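Local coordinates for AtGH3.15 acyl acid amido synthetase (Arabidopsis thaliana, PDB 6E1Q), which conjugates glutamine, and possibly cysteine, to the auxin precursor indole-3-butyric acid using ATP, and also accepts the herbicide 4-(2,4-dichlorophenoxy)butanoate, at residues A12-L17 against A126-K131; V335-L340 against T349-M354. One frame throughout, in Å; residues are numbered along the deposited sequence.

Contact 1 (A12-L17 against A126-K131)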
loop_
_atom_site.group_PDB
_atom_site.type_symbol
_atom_site.label_atom_id
_atom_site.label_comp_id
_atom_site.label_asym_id
_atom_site.label_seq_id
_atom_site.Cartn_x
_atom_site.Cartn_y
_atom_site.Cartn_z
ATOM N N ALA A 12 27.215 12.433 6.504
ATOM C CA ALA A 12 26.878 12.163 7.893
ATOM C C ALA A 12 25.626 11.299 7.989
ATOM O O ALA A 12 25.532 10.422 8.858
ATOM C CB ALA A 12 26.693 13.473 8.648
ATOM N N CYS A 13 24.653 11.527 7.099
ATOM C CA CYS A 13 23.424 10.743 7.136
ATOM C C CYS A 13 23.692 9.279 6.787
ATOM O O CYS A 13 23.234 8.370 7.490
ATOM C CB CYS A 13 22.389 11.358 6.195
ATOM S SG CYS A 13 21.656 12.903 6.816
ATOM N N LEU A 14 24.435 9.033 5.701
ATOM C CA LEU A 14 24.749 7.667 5.296
ATOM C C LEU A 14 25.589 6.963 6.352
ATOM O O LEU A 14 25.437 5.756 6.577
ATOM C CB LEU A 14 25.487 7.674 3.955
ATOM C CG LEU A 14 24.759 8.317 2.772
ATOM C CD1 LEU A 14 25.707 8.473 1.594
ATOM C CD2 LEU A 14 23.551 7.485 2.386
ATOM N N SER A 15 26.494 7.700 7.004
ATOM C CA SER A 15 27.276 7.097 8.077
ATOM C C SER A 15 26.393 6.716 9.262
ATOM O O SER A 15 26.632 5.694 9.911
ATOM C CB SER A 15 28.388 8.046 8.515
ATOM O OG SER A 15 28.944 7.617 9.737
ATOM N N LEU A 16 25.357 7.501 9.546
ATOM C CA LEU A 16 24.444 7.142 10.627
ATOM C C LEU A 16 23.624 5.898 10.277
ATOM O O LEU A 16 23.360 5.050 11.144
ATOM C CB LEU A 16 23.517 8.317 10.936
ATOM C CG LEU A 16 22.735 8.157 12.238
ATOM C CD1 LEU A 16 23.707 7.892 13.383
ATOM C CD2 LEU A 16 21.879 9.385 12.521
ATOM N N LEU A 17 23.194 5.781 9.019
ATOM C CA LEU A 17 22.474 4.579 8.610
ATOM C C LEU A 17 23.349 3.337 8.776
ATOM O O LEU A 17 22.849 2.257 9.113
ATOM C CB LEU A 17 22.001 4.712 7.165
ATOM C CG LEU A 17 20.933 5.754 6.830
ATOM C CD1 LEU A 17 20.745 5.862 5.323
ATOM C CD2 LEU A 17 19.601 5.426 7.516
ATOM N N ALA A 126 16.611 9.972 3.034
ATOM C CA ALA A 126 16.608 10.581 1.702
ATOM C C ALA A 126 17.993 10.692 1.050
ATOM O O ALA A 126 18.088 10.447 -0.169
ATOM C CB ALA A 126 15.931 11.958 1.779
ATOM N N PRO A 127 19.076 11.052 1.749
ATOM C CA PRO A 127 20.386 11.073 1.063
ATOM C C PRO A 127 20.762 9.747 0.425
ATOM O O PRO A 127 21.452 9.736 -0.604
ATOM C CB PRO A 127 21.364 11.458 2.179
ATOM C CG PRO A 127 20.526 12.215 3.163
ATOM C CD PRO A 127 19.182 11.543 3.137
ATOM N N LEU A 128 20.319 8.620 0.988
ATOM C CA LEU A 128 20.567 7.348 0.322
ATOM C C LEU A 128 19.832 7.280 -1.004
ATOM O O LEU A 128 20.399 6.845 -2.013
ATOM C CB LEU A 128 20.171 6.186 1.228
ATOM C CG LEU A 128 20.709 4.844 0.727
ATOM C CD1 LEU A 128 21.172 4.009 1.882
ATOM C CD2 LEU A 128 19.644 4.104 -0.079
ATOM N N LEU A 129 18.569 7.713 -1.023
ATOM C CA LEU A 129 17.843 7.792 -2.287
ATOM C C LEU A 129 18.574 8.696 -3.266
ATOM O O LEU A 129 18.816 8.311 -4.419
ATOM C CB LEU A 129 16.415 8.297 -2.051
ATOM C CG LEU A 129 15.376 7.346 -1.451
ATOM C CD1 LEU A 129 14.030 8.068 -1.199
ATOM C CD2 LEU A 129 15.197 6.110 -2.336
ATOM N N TYR A 130 18.963 9.898 -2.814
ATOM C CA TYR A 130 19.702 10.805 -3.692
ATOM C C TYR A 130 20.988 10.167 -4.178
ATOM O O TYR A 130 21.355 10.305 -5.350
ATOM C CB TYR A 130 20.018 12.125 -2.988
ATOM C CG TYR A 130 18.813 12.833 -2.435
ATOM C CD1 TYR A 130 17.581 12.740 -3.062
ATOM C CD2 TYR A 130 18.904 13.590 -1.275
ATOM C CE1 TYR A 130 16.478 13.385 -2.550
ATOM C CE2 TYR A 130 17.803 14.234 -0.756
ATOM C CZ TYR A 130 16.595 14.130 -1.398
ATOM O OH TYR A 130 15.497 14.769 -0.881
ATOM N N LYS A 131 21.689 9.459 -3.297
ATOM C CA LYS A 131 22.903 8.790 -3.737
ATOM C C LYS A 131 22.593 7.759 -4.814
ATOM O O LYS A 131 23.332 7.625 -5.795
ATOM C CB LYS A 131 23.609 8.140 -2.547
ATOM C CG LYS A 131 24.953 7.533 -2.892
ATOM C CD LYS A 131 25.586 6.863 -1.679
ATOM C CE LYS A 131 26.983 6.345 -1.992
ATOM N NZ LYS A 131 27.946 7.465 -2.168
#
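With CG anti to the carbonyl carbon (chi1 -59°), Leu14 carries CD2 to the backbone of Leu128 and CD1 to Lys131; Leu128, its own CG anti to the backbone N (chi1 -166°), brings CD1 to Leu17. The two methyls of Leu14 divide the work. CD2 lies 3.6 Å from CA of Leu128 and also meets the CB of that residue; CD1 rests on the aliphatic part of Lys131, 3.6 Å from its CD. The lysine chain runs extended as far as CE and turns only at its last torsion, beyond the methyl it covers. One turn along, Leu17 crosses Leu128 at a slant, CD1 to CD1 at 3.9 Å. Helices 10-22 and 112-132 thus pack within the GH3 N-terminal domain, a member of the ANL adenylating clan, their short segments crossing at -110° with axes 9.2 Å apart. Helix 112-132 is kinked at Pro127 and Leu128, whose N atoms make no bond to the turn before; the proline nitrogen has no hydrogen to give. The Pro127 ring turns toward Cys13, with CG 3.7 Å from Cys13 CB and 3.9 Å from Cys13 SG. Leu124 of helix 112-132 touches both Cys13 and Leu17, and Phe121 also touches Leu17.

Contact 2 (V335-L340 against T349-M354)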
loop_
_atom_site.group_PDB
_atom_site.type_symbol
_atom_site.label_atom_id
_atom_site.label_comp_id
_atom_site.label_asym_id
_atom_site.label_seq_id
_atom_site.Cartn_x
_atom_site.Cartn_y
_atom_site.Cartn_z
ATOM N N VAL A 335 13.395 0.026 5.583
ATOM C CA VAL A 335 13.650 0.730 4.333
ATOM C C VAL A 335 14.407 -0.178 3.376
ATOM O O VAL A 335 15.050 -1.156 3.771
ATOM C CB VAL A 335 14.428 2.050 4.534
ATOM C CG1 VAL A 335 13.516 3.098 5.150
ATOM C CG2 VAL A 335 15.681 1.823 5.370
ATOM N N ASN A 336 14.346 0.182 2.103
ATOM C CA ASN A 336 15.000 -0.581 1.044
ATOM C C ASN A 336 16.382 0.019 0.824
ATOM O O ASN A 336 16.511 1.139 0.327
ATOM C CB ASN A 336 14.120 -0.556 -0.204
ATOM C CG ASN A 336 14.668 -1.372 -1.377
ATOM O OD1 ASN A 336 14.040 -1.386 -2.448
ATOM N ND2 ASN A 336 15.816 -1.987 -1.223
ATOM N N PHE A 337 17.420 -0.716 1.194
ATOM C CA PHE A 337 18.749 -0.186 0.952
ATOM C C PHE A 337 19.214 -0.349 -0.489
ATOM O O PHE A 337 20.327 0.085 -0.806
ATOM C CB PHE A 337 19.738 -0.833 1.905
ATOM C CG PHE A 337 19.815 -0.134 3.222
ATOM C CD1 PHE A 337 20.677 0.945 3.386
ATOM C CD2 PHE A 337 19.030 -0.535 4.289
ATOM C CE1 PHE A 337 20.760 1.607 4.587
ATOM C CE2 PHE A 337 19.108 0.137 5.508
ATOM C CZ PHE A 337 19.973 1.209 5.651
ATOM N N ASN A 338 18.398 -0.928 -1.372
ATOM C CA ASN A 338 18.732 -1.054 -2.793
ATOM C C ASN A 338 17.537 -0.612 -3.624
ATOM O O ASN A 338 16.884 -1.428 -4.284
ATOM C CB ASN A 338 19.145 -2.484 -3.143
ATOM C CG ASN A 338 19.641 -2.604 -4.573
ATOM O OD1 ASN A 338 19.929 -1.599 -5.220
ATOM N ND2 ASN A 338 19.750 -3.833 -5.067
ATOM N N PRO A 339 17.245 0.690 -3.636
ATOM C CA PRO A 339 15.947 1.146 -4.171
ATOM C C PRO A 339 15.761 0.901 -5.661
ATOM O O PRO A 339 14.618 0.784 -6.111
ATOM C CB PRO A 339 15.932 2.647 -3.839
ATOM C CG PRO A 339 17.387 3.012 -3.543
ATOM C CD PRO A 339 18.020 1.771 -2.999
ATOM N N LEU A 340 16.837 0.806 -6.440
ATOM C CA LEU A 340 16.746 0.551 -7.876
ATOM C C LEU A 340 16.777 -0.934 -8.233
ATOM O O LEU A 340 16.913 -1.265 -9.413
ATOM C CB LEU A 340 17.868 1.287 -8.615
ATOM C CG LEU A 340 17.731 2.818 -8.573
ATOM C CD1 LEU A 340 18.821 3.503 -9.417
ATOM C CD2 LEU A 340 16.328 3.275 -8.987
ATOM N N THR A 349 15.083 -3.617 5.057
ATOM C CA THR A 349 15.916 -3.762 6.233
ATOM C C THR A 349 15.206 -3.103 7.410
ATOM O O THR A 349 14.819 -1.938 7.321
ATOM C CB THR A 349 17.261 -3.090 5.986
ATOM O OG1 THR A 349 17.899 -3.683 4.844
ATOM C CG2 THR A 349 18.159 -3.230 7.209
ATOM N N ILE A 350 15.034 -3.843 8.506
ATOM C CA ILE A 350 14.388 -3.295 9.697
ATOM C C ILE A 350 15.310 -2.283 10.357
ATOM O O ILE A 350 16.520 -2.507 10.484
ATOM C CB ILE A 350 14.009 -4.425 10.669
ATOM C CG1 ILE A 350 13.046 -5.405 9.997
ATOM C CG2 ILE A 350 13.385 -3.871 11.924
ATOM C CD1 ILE A 350 11.760 -4.757 9.508
ATOM N N ILE A 351 14.756 -1.140 10.757
ATOM C CA ILE A 351 15.546 -0.054 11.326
ATOM C C ILE A 351 15.407 -0.111 12.851
ATOM O O ILE A 351 14.318 0.184 13.371
ATOM C CB ILE A 351 15.122 1.307 10.764
ATOM C CG1 ILE A 351 15.355 1.306 9.253
ATOM C CG2 ILE A 351 15.933 2.420 11.405
ATOM C CD1 ILE A 351 16.847 1.038 8.858
ATOM N N PRO A 352 16.478 -0.441 13.587
ATOM C CA PRO A 352 16.342 -0.813 15.006
ATOM C C PRO A 352 15.887 0.295 15.938
ATOM O O PRO A 352 15.530 -0.004 17.085
ATOM C CB PRO A 352 17.770 -1.241 15.395
ATOM C CG PRO A 352 18.473 -1.470 14.147
ATOM C CD PRO A 352 17.847 -0.645 13.088
ATOM N N CYS A 353 15.967 1.557 15.548
ATOM C CA CYS A 353 15.601 2.596 16.500
ATOM C C CYS A 353 14.123 2.956 16.441
ATOM O O CYS A 353 13.665 3.753 17.266
ATOM C CB CYS A 353 16.447 3.851 16.271
ATOM S SG CYS A 353 16.201 4.525 14.656
ATOM N N MET A 354 13.365 2.387 15.496
ATOM C CA MET A 354 11.973 2.785 15.291
ATOM C C MET A 354 11.000 2.056 16.209
ATOM O O MET A 354 9.813 2.393 16.223
ATOM C CB MET A 354 11.571 2.557 13.832
ATOM C CG MET A 354 12.498 3.261 12.850
ATOM S SD MET A 354 12.603 5.046 13.185
ATOM C CE MET A 354 10.923 5.523 12.769
HETATM O O HOH W 1 17.090 -3.512 1.985
#
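Val335 and Thr349 form an antiparallel hydrogen-bonded pair, with Val335 N giving its hydrogen to Thr349 O at 3.0 Å and Thr349 N giving its own to Val335 O at 2.8 Å. The donors lie 25° and 27° off the plane of the carbonyl they meet. Two residues on from Val335, a water bridges the segments: it accepts from Phe337 N at 2.9 Å and lies 3.0 Å from Thr349 OG1. The hydroxyl stands beside the backbone N (chi1 -59°), which places it near both this water and the rim of the Phe337 ring. That ring offers its edge to the threonine, CD2 lying 3.4 Å from Thr349 OG1, and CE2 reaches on toward Thr349 CG2. Ile351 CD1 also comes to the ring edge, near its plane, and meets Val335 CG2 at 3.8 Å. An alanine in place of Phe337 would probably take the ring edge away from Thr349 and Ile351 CD1 and open a gap beside Leu128. Val335 lies close to Phe325 and Phe332, which bind substrate. Strands 332-335 and 348-350 are antiparallel neighbours joined by the intervening loop, the second lying in the GH3 central domain. Phe337 stacks on Tyr416; helix 112-132 packs on Val335, Ile351 and Phe337 through Phe121, Tyr125 and Leu128, and strand 348-350 is bordered by strand 419-427.

How the contacts relate
Both contacts are largely buried, but contact 1 reaches the surface at Lys131, whereas all four touching residues of contact 2 are buried. Contact 1 is helix on helix and apolar throughout; contact 2 pairs two strands by backbone bonds and adds a water and a hydroxyl. Their centres lie about 11 Å apart, and helix 112-132 serves both. Leu128 belongs to contact 1 and touches contact 2: its CD1 lies 3.4 Å from Phe337 CD1, and its CD2 meets Pro339 CD. Leu129 adds a second touch on Pro339, and Leu17 CB approaches Phe337 CE1. Packing of helices 10-22 and 112-132 thus carries on to the loop and strands beside the substrate pocket.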